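Local coordinates for protein paenibacillus xanthan lyase (Paenibacillus, PDB 6F2P) that acts as a xanthan lyase of polysaccharide lyase family 8, breaking glycosidic linkages of xanthan, probably by beta-elimination, at residues 437-441 against 478-484; 494-499 against 643-649. All coordinates share one frame; numbering follows the deposited sequence.

Contact 1 (437-441 against 478-484); sequences GTTVL and KSLTAKK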
ATOM      1  N   GLY A 437      -2.079 -18.765   7.643  1.00 12.75           N
ATOM      2  CA  GLY A 437      -1.163 -17.642   7.608  1.00 12.64           C
ATOM      3  C   GLY A 437      -1.269 -16.729   8.808  1.00 12.83           C
ATOM      4  O   GLY A 437      -0.308 -16.042   9.153  1.00 12.91           O
ATOM      5  N   THR A 438      -2.434 -16.725   9.447  1.00 14.83           N
ATOM      6  CA  THR A 438      -2.714 -15.792  10.534  1.00 15.17           C
ATOM      7  C   THR A 438      -1.948 -16.114  11.812  1.00 14.21           C
ATOM      8  O   THR A 438      -1.631 -17.275  12.078  1.00 16.06           O
ATOM      9  CB  THR A 438      -4.214 -15.779  10.876  1.00 12.61           C
ATOM     10  OG1 THR A 438      -4.648 -17.115  11.158  1.00 10.40           O
ATOM     11  CG2 THR A 438      -5.018 -15.230   9.710  1.00 13.17           C
ATOM     12  N   THR A 439      -1.667 -15.078  12.598  1.00 10.80           N
ATOM     13  CA  THR A 439      -1.214 -15.261  13.971  1.00 14.79           C
ATOM     14  C   THR A 439      -2.321 -14.795  14.903  1.00 14.10           C
ATOM     15  O   THR A 439      -2.708 -13.636  14.845  1.00 18.07           O
ATOM     16  CB  THR A 439       0.051 -14.437  14.256  1.00 15.57           C
ATOM     17  OG1 THR A 439       1.132 -14.951  13.473  1.00 17.12           O
ATOM     18  CG2 THR A 439       0.415 -14.495  15.724  1.00  9.33           C
ATOM     19  N   VAL A 440      -2.828 -15.685  15.756  1.00 11.65           N
ATOM     20  CA  VAL A 440      -3.995 -15.369  16.595  1.00 19.47           C
ATOM     21  C   VAL A 440      -3.923 -15.874  18.045  1.00 21.48           C
ATOM     22  O   VAL A 440      -3.103 -16.742  18.378  1.00 19.47           O
ATOM     23  CB  VAL A 440      -5.286 -15.977  16.004  1.00 14.22           C
ATOM     24  CG1 VAL A 440      -5.592 -15.403  14.628  1.00 15.21           C
ATOM     25  CG2 VAL A 440      -5.172 -17.497  15.957  1.00 11.86           C
ATOM     26  N   LEU A 441      -4.793 -15.327  18.897  1.00 14.29           N
ATOM     27  CA  LEU A 441      -5.048 -15.903  20.217  1.00 16.99           C
ATOM     28  C   LEU A 441      -6.006 -17.061  20.015  1.00 20.11           C
ATOM     29  O   LEU A 441      -7.027 -16.907  19.340  1.00 17.30           O
ATOM     30  CB  LEU A 441      -5.700 -14.889  21.145  1.00 13.99           C
ATOM     31  CG  LEU A 441      -4.876 -13.659  21.498  1.00 21.17           C
ATOM     32  CD1 LEU A 441      -5.718 -12.689  22.324  1.00 17.85           C
ATOM     33  CD2 LEU A 441      -3.591 -14.059  22.236  1.00 16.23           C
ATOM     34  N   LYS A 478      -7.071  -6.663  21.739  1.00 15.91           N
ATOM     35  CA  LYS A 478      -6.129  -7.579  22.361  1.00 19.18           C
ATOM     36  C   LYS A 478      -4.765  -6.923  22.531  1.00 22.84           C
ATOM     37  O   LYS A 478      -4.497  -5.867  21.954  1.00 26.15           O
ATOM     38  CB  LYS A 478      -6.006  -8.855  21.534  1.00 20.97           C
ATOM     39  CG  LYS A 478      -7.344  -9.538  21.214  1.00 22.45           C
ATOM     40  CD  LYS A 478      -8.089  -9.961  22.454  1.00 14.39           C
ATOM     41  CE  LYS A 478      -9.238 -10.913  22.097  1.00 21.23           C
ATOM     42  NZ  LYS A 478     -10.125 -11.212  23.274  1.00 19.12           N
ATOM     43  N   SER A 479      -3.904  -7.532  23.338  1.00 18.03           N
ATOM     44  CA  SER A 479      -2.549  -7.017  23.468  1.00 21.64           C
ATOM     45  C   SER A 479      -1.699  -7.616  22.356  1.00 24.76           C
ATOM     46  O   SER A 479      -0.673  -7.043  21.971  1.00 23.31           O
ATOM     47  CB  SER A 479      -1.948  -7.360  24.827  1.00 18.15           C
ATOM     48  OG  SER A 479      -1.771  -8.761  24.966  1.00 20.37           O
ATOM     49  N   LEU A 480      -2.147  -8.768  21.852  1.00 16.73           N
ATOM     50  CA  LEU A 480      -1.409  -9.545  20.864  1.00 16.41           C
ATOM     51  C   LEU A 480      -0.836  -8.664  19.780  1.00 18.88           C
ATOM     52  O   LEU A 480      -1.526  -7.811  19.224  1.00 21.69           O
ATOM     53  CB  LEU A 480      -2.286 -10.635  20.231  1.00 13.30           C
ATOM     54  CG  LEU A 480      -1.569 -11.441  19.139  1.00 15.08           C
ATOM     55  CD1 LEU A 480      -0.301 -12.103  19.676  1.00 13.72           C
ATOM     56  CD2 LEU A 480      -2.467 -12.483  18.486  1.00 13.51           C
ATOM     57  N   THR A 481       0.444  -8.862  19.501  1.00 20.56           N
ATOM     58  CA  THR A 481       1.109  -8.121  18.448  1.00 15.57           C
ATOM     59  C   THR A 481       2.186  -9.004  17.831  1.00 17.61           C
ATOM     60  O   THR A 481       2.701  -9.917  18.481  1.00 17.95           O
ATOM     61  CB  THR A 481       1.701  -6.812  18.995  1.00 19.94           C
ATOM     62  OG1 THR A 481       2.009  -5.927  17.913  1.00 22.55           O
ATOM     63  CG2 THR A 481       2.942  -7.094  19.826  1.00 20.67           C
ATOM     64  N   ALA A 482       2.507  -8.758  16.567  1.00 18.36           N
ATOM     65  CA  ALA A 482       3.493  -9.581  15.878  1.00 14.49           C
ATOM     66  C   ALA A 482       4.028  -8.907  14.626  1.00 19.43           C
ATOM     67  O   ALA A 482       3.363  -8.055  14.033  1.00 16.34           O
ATOM     68  CB  ALA A 482       2.889 -10.913  15.519  1.00 10.47           C
ATOM     69  N   LYS A 483       5.238  -9.296  14.230  1.00 18.03           N
ATOM     70  CA  LYS A 483       5.793  -8.871  12.951  1.00 14.88           C
ATOM     71  C   LYS A 483       5.882 -10.056  11.991  1.00 16.32           C
ATOM     72  O   LYS A 483       6.691 -10.979  12.164  1.00 16.50           O
ATOM     73  CB  LYS A 483       7.137  -8.170  13.133  1.00 13.40           C
ATOM     74  CG  LYS A 483       6.984  -6.775  13.696  1.00 13.97           C
ATOM     75  CD  LYS A 483       8.217  -6.305  14.445  1.00 16.82           C
ATOM     76  CE  LYS A 483       7.999  -4.901  14.986  1.00 20.35           C
ATOM     77  NZ  LYS A 483       9.207  -4.336  15.640  1.00 21.87           N
ATOM     78  N   LYS A 484       5.013 -10.024  10.986  1.00 14.92           N
ATOM     79  CA  LYS A 484       4.880 -11.112  10.033  1.00 14.81           C
ATOM     80  C   LYS A 484       5.333 -10.624   8.664  1.00 17.91           C
ATOM     81  O   LYS A 484       4.906  -9.558   8.198  1.00 14.05           O
ATOM     82  CB  LYS A 484       3.421 -11.574   9.975  1.00 12.08           C
ATOM     83  CG  LYS A 484       2.835 -11.904  11.333  1.00 13.26           C
ATOM     84  CD  LYS A 484       1.303 -11.954  11.314  1.00 13.91           C
ATOM     85  CE  LYS A 484       0.781 -13.050  10.381  1.00 12.29           C
ATOM     86  NZ  LYS A 484       1.057 -14.427  10.875  1.00  9.77           N
TER
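L480 lays a methyl on one face of the flat peptide joining V440 to L441, and K484 meets the flat peptide joining G437 to T438 at its edge. L480 CD2 stands over the first, 3.7 Å from V440 C. At the second, K484 NZ lies in the carbonyl plane and donates to G437 O at 2.7 Å, with a C=O...N angle of 154°. The same ammonium group donates to T439 OG1, also at 2.7 Å. T439 turns this hydroxyl to the side of its own backbone N (chi1 -66°), where the lysine can meet it. The K484 chain is nearly extended at first, then bends at its last two torsions, which curls NZ back to both acceptors. Y615 OH is a further hydrogen-bond partner of NZ, and T510 OG1 is one of T439 OG1. The buried charge is thus held by three oxygens. A methionine in place of K484 would probably leave G437 O and T439 OG1 without this shared donor and weaken the tie at this end of the contact.

The other end is apolar. L441 and L480 lie alongside each other, pointing opposite ways, with L441 CG 4.0 Å from L480 CD2. L441 CD1 rests on the aliphatic part of K478, 3.6 Å from its CD. Between the two ends, T439 CG2 faces A482 CB at 4.4 Å.

No backbone hydrogen bonds join the segments. Their chains run in nearly opposite directions, in two sheets packed face to face in the super-sandwich domain. Strand 439-441 is an edge strand beside 508-516, and strand 481-488 lies between 466-474 and 493-501 in the facing sheet.

Contact 2 (494-499 against 643-649); sequences VALGSG and SSSAQAV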
ATOM      1  N   VAL A 494       8.419 -17.648   1.491  1.00 11.46           N
ATOM      2  CA  VAL A 494       8.955 -17.751   2.837  1.00 12.64           C
ATOM      3  C   VAL A 494       8.125 -16.873   3.758  1.00 15.08           C
ATOM      4  O   VAL A 494       7.866 -15.705   3.448  1.00 15.75           O
ATOM      5  CB  VAL A 494      10.435 -17.334   2.908  1.00 16.33           C
ATOM      6  CG1 VAL A 494      10.957 -17.466   4.334  1.00 10.36           C
ATOM      7  CG2 VAL A 494      11.275 -18.171   1.942  1.00 13.15           C
ATOM      8  N   ALA A 495       7.700 -17.442   4.882  1.00 13.24           N
ATOM      9  CA  ALA A 495       6.935 -16.708   5.882  1.00 12.96           C
ATOM     10  C   ALA A 495       7.729 -16.630   7.182  1.00 14.75           C
ATOM     11  O   ALA A 495       8.171 -17.657   7.707  1.00 14.94           O
ATOM     12  CB  ALA A 495       5.581 -17.376   6.118  1.00 10.71           C
ATOM     13  N   LEU A 496       7.915 -15.414   7.687  1.00 10.97           N
ATOM     14  CA  LEU A 496       8.662 -15.204   8.916  1.00 10.66           C
ATOM     15  C   LEU A 496       7.844 -14.432   9.929  1.00 15.01           C
ATOM     16  O   LEU A 496       7.088 -13.525   9.578  1.00 17.24           O
ATOM     17  CB  LEU A 496       9.938 -14.414   8.646  1.00 15.74           C
ATOM     18  CG  LEU A 496      10.988 -14.982   7.694  1.00 15.54           C
ATOM     19  CD1 LEU A 496      12.229 -14.109   7.761  1.00 12.25           C
ATOM     20  CD2 LEU A 496      11.315 -16.428   8.036  1.00 11.65           C
ATOM     21  N   GLY A 497       8.014 -14.783  11.195  1.00 14.11           N
ATOM     22  CA  GLY A 497       7.383 -14.039  12.260  1.00 13.30           C
ATOM     23  C   GLY A 497       8.341 -13.884  13.422  1.00 17.12           C
ATOM     24  O   GLY A 497       9.145 -14.770  13.696  1.00 17.26           O
ATOM     25  N   SER A 498       8.256 -12.746  14.096  1.00 13.02           N
ATOM     26  CA  SER A 498       9.033 -12.500  15.293  1.00 15.53           C
ATOM     27  C   SER A 498       8.372 -11.347  16.014  1.00 16.26           C
ATOM     28  O   SER A 498       7.421 -10.754  15.500  1.00 17.87           O
ATOM     29  CB  SER A 498      10.451 -12.089  14.927  1.00 20.72           C
ATOM     30  OG  SER A 498      10.432 -10.787  14.373  1.00 21.02           O
ATOM     31  N   GLY A 499       8.883 -11.019  17.195  1.00 18.05           N
ATOM     32  CA  GLY A 499       8.285  -9.989  18.024  1.00 16.35           C
ATOM     33  C   GLY A 499       6.892 -10.364  18.492  1.00 18.79           C
ATOM     34  O   GLY A 499       6.111  -9.498  18.867  1.00 19.92           O
ATOM     35  N   SER A 643      14.176 -11.013  13.238  1.00 14.33           N
ATOM     36  CA  SER A 643      14.062 -10.388  14.546  1.00 13.50           C
ATOM     37  C   SER A 643      13.036  -9.271  14.494  1.00 16.65           C
ATOM     38  O   SER A 643      12.421  -9.026  13.456  1.00 12.62           O
ATOM     39  CB  SER A 643      15.403  -9.804  14.976  1.00 17.91           C
ATOM     40  OG  SER A 643      15.691  -8.627  14.242  1.00 17.69           O
ATOM     41  N   SER A 644      12.869  -8.586  15.619  1.00 17.49           N
ATOM     42  CA  SER A 644      11.939  -7.473  15.711  1.00 18.13           C
ATOM     43  C   SER A 644      12.539  -6.214  15.078  1.00 17.27           C
ATOM     44  O   SER A 644      11.886  -5.175  14.973  1.00 17.62           O
ATOM     45  CB  SER A 644      11.582  -7.216  17.176  1.00 22.66           C
ATOM     46  OG  SER A 644      12.734  -6.816  17.894  1.00 29.03           O
ATOM     47  N   SER A 645      13.788  -6.306  14.648  1.00 18.37           N
ATOM     48  CA  SER A 645      14.441  -5.146  14.073  1.00 17.75           C
ATOM     49  C   SER A 645      14.370  -5.238  12.555  1.00 18.09           C
ATOM     50  O   SER A 645      14.211  -4.221  11.869  1.00 16.85           O
ATOM     51  CB  SER A 645      15.884  -5.025  14.566  1.00 15.05           C
ATOM     52  OG  SER A 645      16.500  -3.861  14.039  1.00 28.06           O
ATOM     53  N   ALA A 646      14.466  -6.461  12.038  1.00 12.64           N
ATOM     54  CA  ALA A 646      14.373  -6.691  10.602  1.00 11.91           C
ATOM     55  C   ALA A 646      14.126  -8.151  10.296  1.00 11.35           C
ATOM     56  O   ALA A 646      14.430  -9.027  11.109  1.00 16.83           O
ATOM     57  CB  ALA A 646      15.646  -6.224   9.899  1.00 11.08           C
ATOM     58  N   GLN A 647      13.593  -8.406   9.109  1.00  7.55           N
ATOM     59  CA  GLN A 647      13.339  -9.762   8.655  1.00 12.62           C
ATOM     60  C   GLN A 647      13.789  -9.829   7.213  1.00 11.31           C
ATOM     61  O   GLN A 647      13.300  -9.084   6.366  1.00 16.89           O
ATOM     62  CB  GLN A 647      11.846 -10.114   8.778  1.00 10.17           C
ATOM     63  CG  GLN A 647      11.361 -10.138  10.218  1.00 10.11           C
ATOM     64  CD  GLN A 647       9.870 -10.304  10.340  1.00 17.74           C
ATOM     65  OE1 GLN A 647       9.099  -9.405   9.991  1.00 21.36           O
ATOM     66  NE2 GLN A 647       9.445 -11.459  10.843  1.00 16.36           N
ATOM     67  N   ALA A 648      14.737 -10.707   6.929  1.00  9.49           N
ATOM     68  CA  ALA A 648      15.334 -10.713   5.606  1.00 11.69           C
ATOM     69  C   ALA A 648      15.581 -12.123   5.084  1.00 13.44           C
ATOM     70  O   ALA A 648      16.005 -13.017   5.827  1.00 11.94           O
ATOM     71  CB  ALA A 648      16.618  -9.902   5.607  1.00 14.16           C
ATOM     72  N   VAL A 649      15.285 -12.306   3.799  1.00 12.52           N
ATOM     73  CA  VAL A 649      15.453 -13.581   3.122  1.00 12.13           C
ATOM     74  C   VAL A 649      16.086 -13.352   1.752  1.00 13.72           C
ATOM     75  O   VAL A 649      15.725 -12.413   1.033  1.00 12.00           O
ATOM     76  CB  VAL A 649      14.098 -14.297   2.952  1.00 13.31           C
ATOM     77  CG1 VAL A 649      14.253 -15.593   2.134  1.00 12.20           C
ATOM     78  CG2 VAL A 649      13.479 -14.577   4.302  1.00 12.35           C
TER
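V494 and L496 pack on V649 where two beta-sheets stack face to face. The contact joins the super-sandwich to the C-terminal beta-sandwich domain. Strands 494-499 and 646-649 run nearly antiparallel, at 160°, with their axes 8.4 Å apart.

The tight part is apolar and buried. The valines meet tip to tip, V494 CG1 to V649 CG2 at 3.8 Å. L496 CD1 reaches the same methyl of V649, at 3.7 Å. F487 of strand 481-488 packs against all three side chains.

Polar groups follow along the strands. The Q647 side chain runs alongside L496 in the opposite sense, Q647 NE2 3.7 Å from L496 CB. Its amide is well satisfied from outside: OE1 bonds to S485 and W662, and NE2 to N642 and K483 O.

The other end is looser: G499, S643 and S644 are partly exposed, though S498 is buried. G499 CA comes no nearer to S644 than 4.4 Å, at CB. With chi1 at 71° the S498 hydroxyl is flanked by its own N and C, and from there OG makes a weak hydrogen bond to S643 O. The S643 hydroxyl bonds to E641 and closes an ST turn, in which S645 N donates to S643 OG at 3.0 Å.

Overall arrangement
Both contacts are largely buried and join facing sheets, with no backbone bonding across either. They share one sheet: strands 481-488 and 493-501 are neighbours in it, and K483 N lies 2.9 Å from S498 O. Contact 1 faces inward within the super-sandwich domain, whereas contact 2 faces the C-terminal beta-sandwich. K483 NZ also reaches S644 O at 2.9 Å. Contact 1 combines a buried lysine with leucine packing. Contact 2 is mainly aliphatic, with serines, some partly exposed, at one end. Near its valine end a calcium ion lies about 9 Å from the V494 side chain; it is probably the one bound by D490, D491, E492, Q636 and E651.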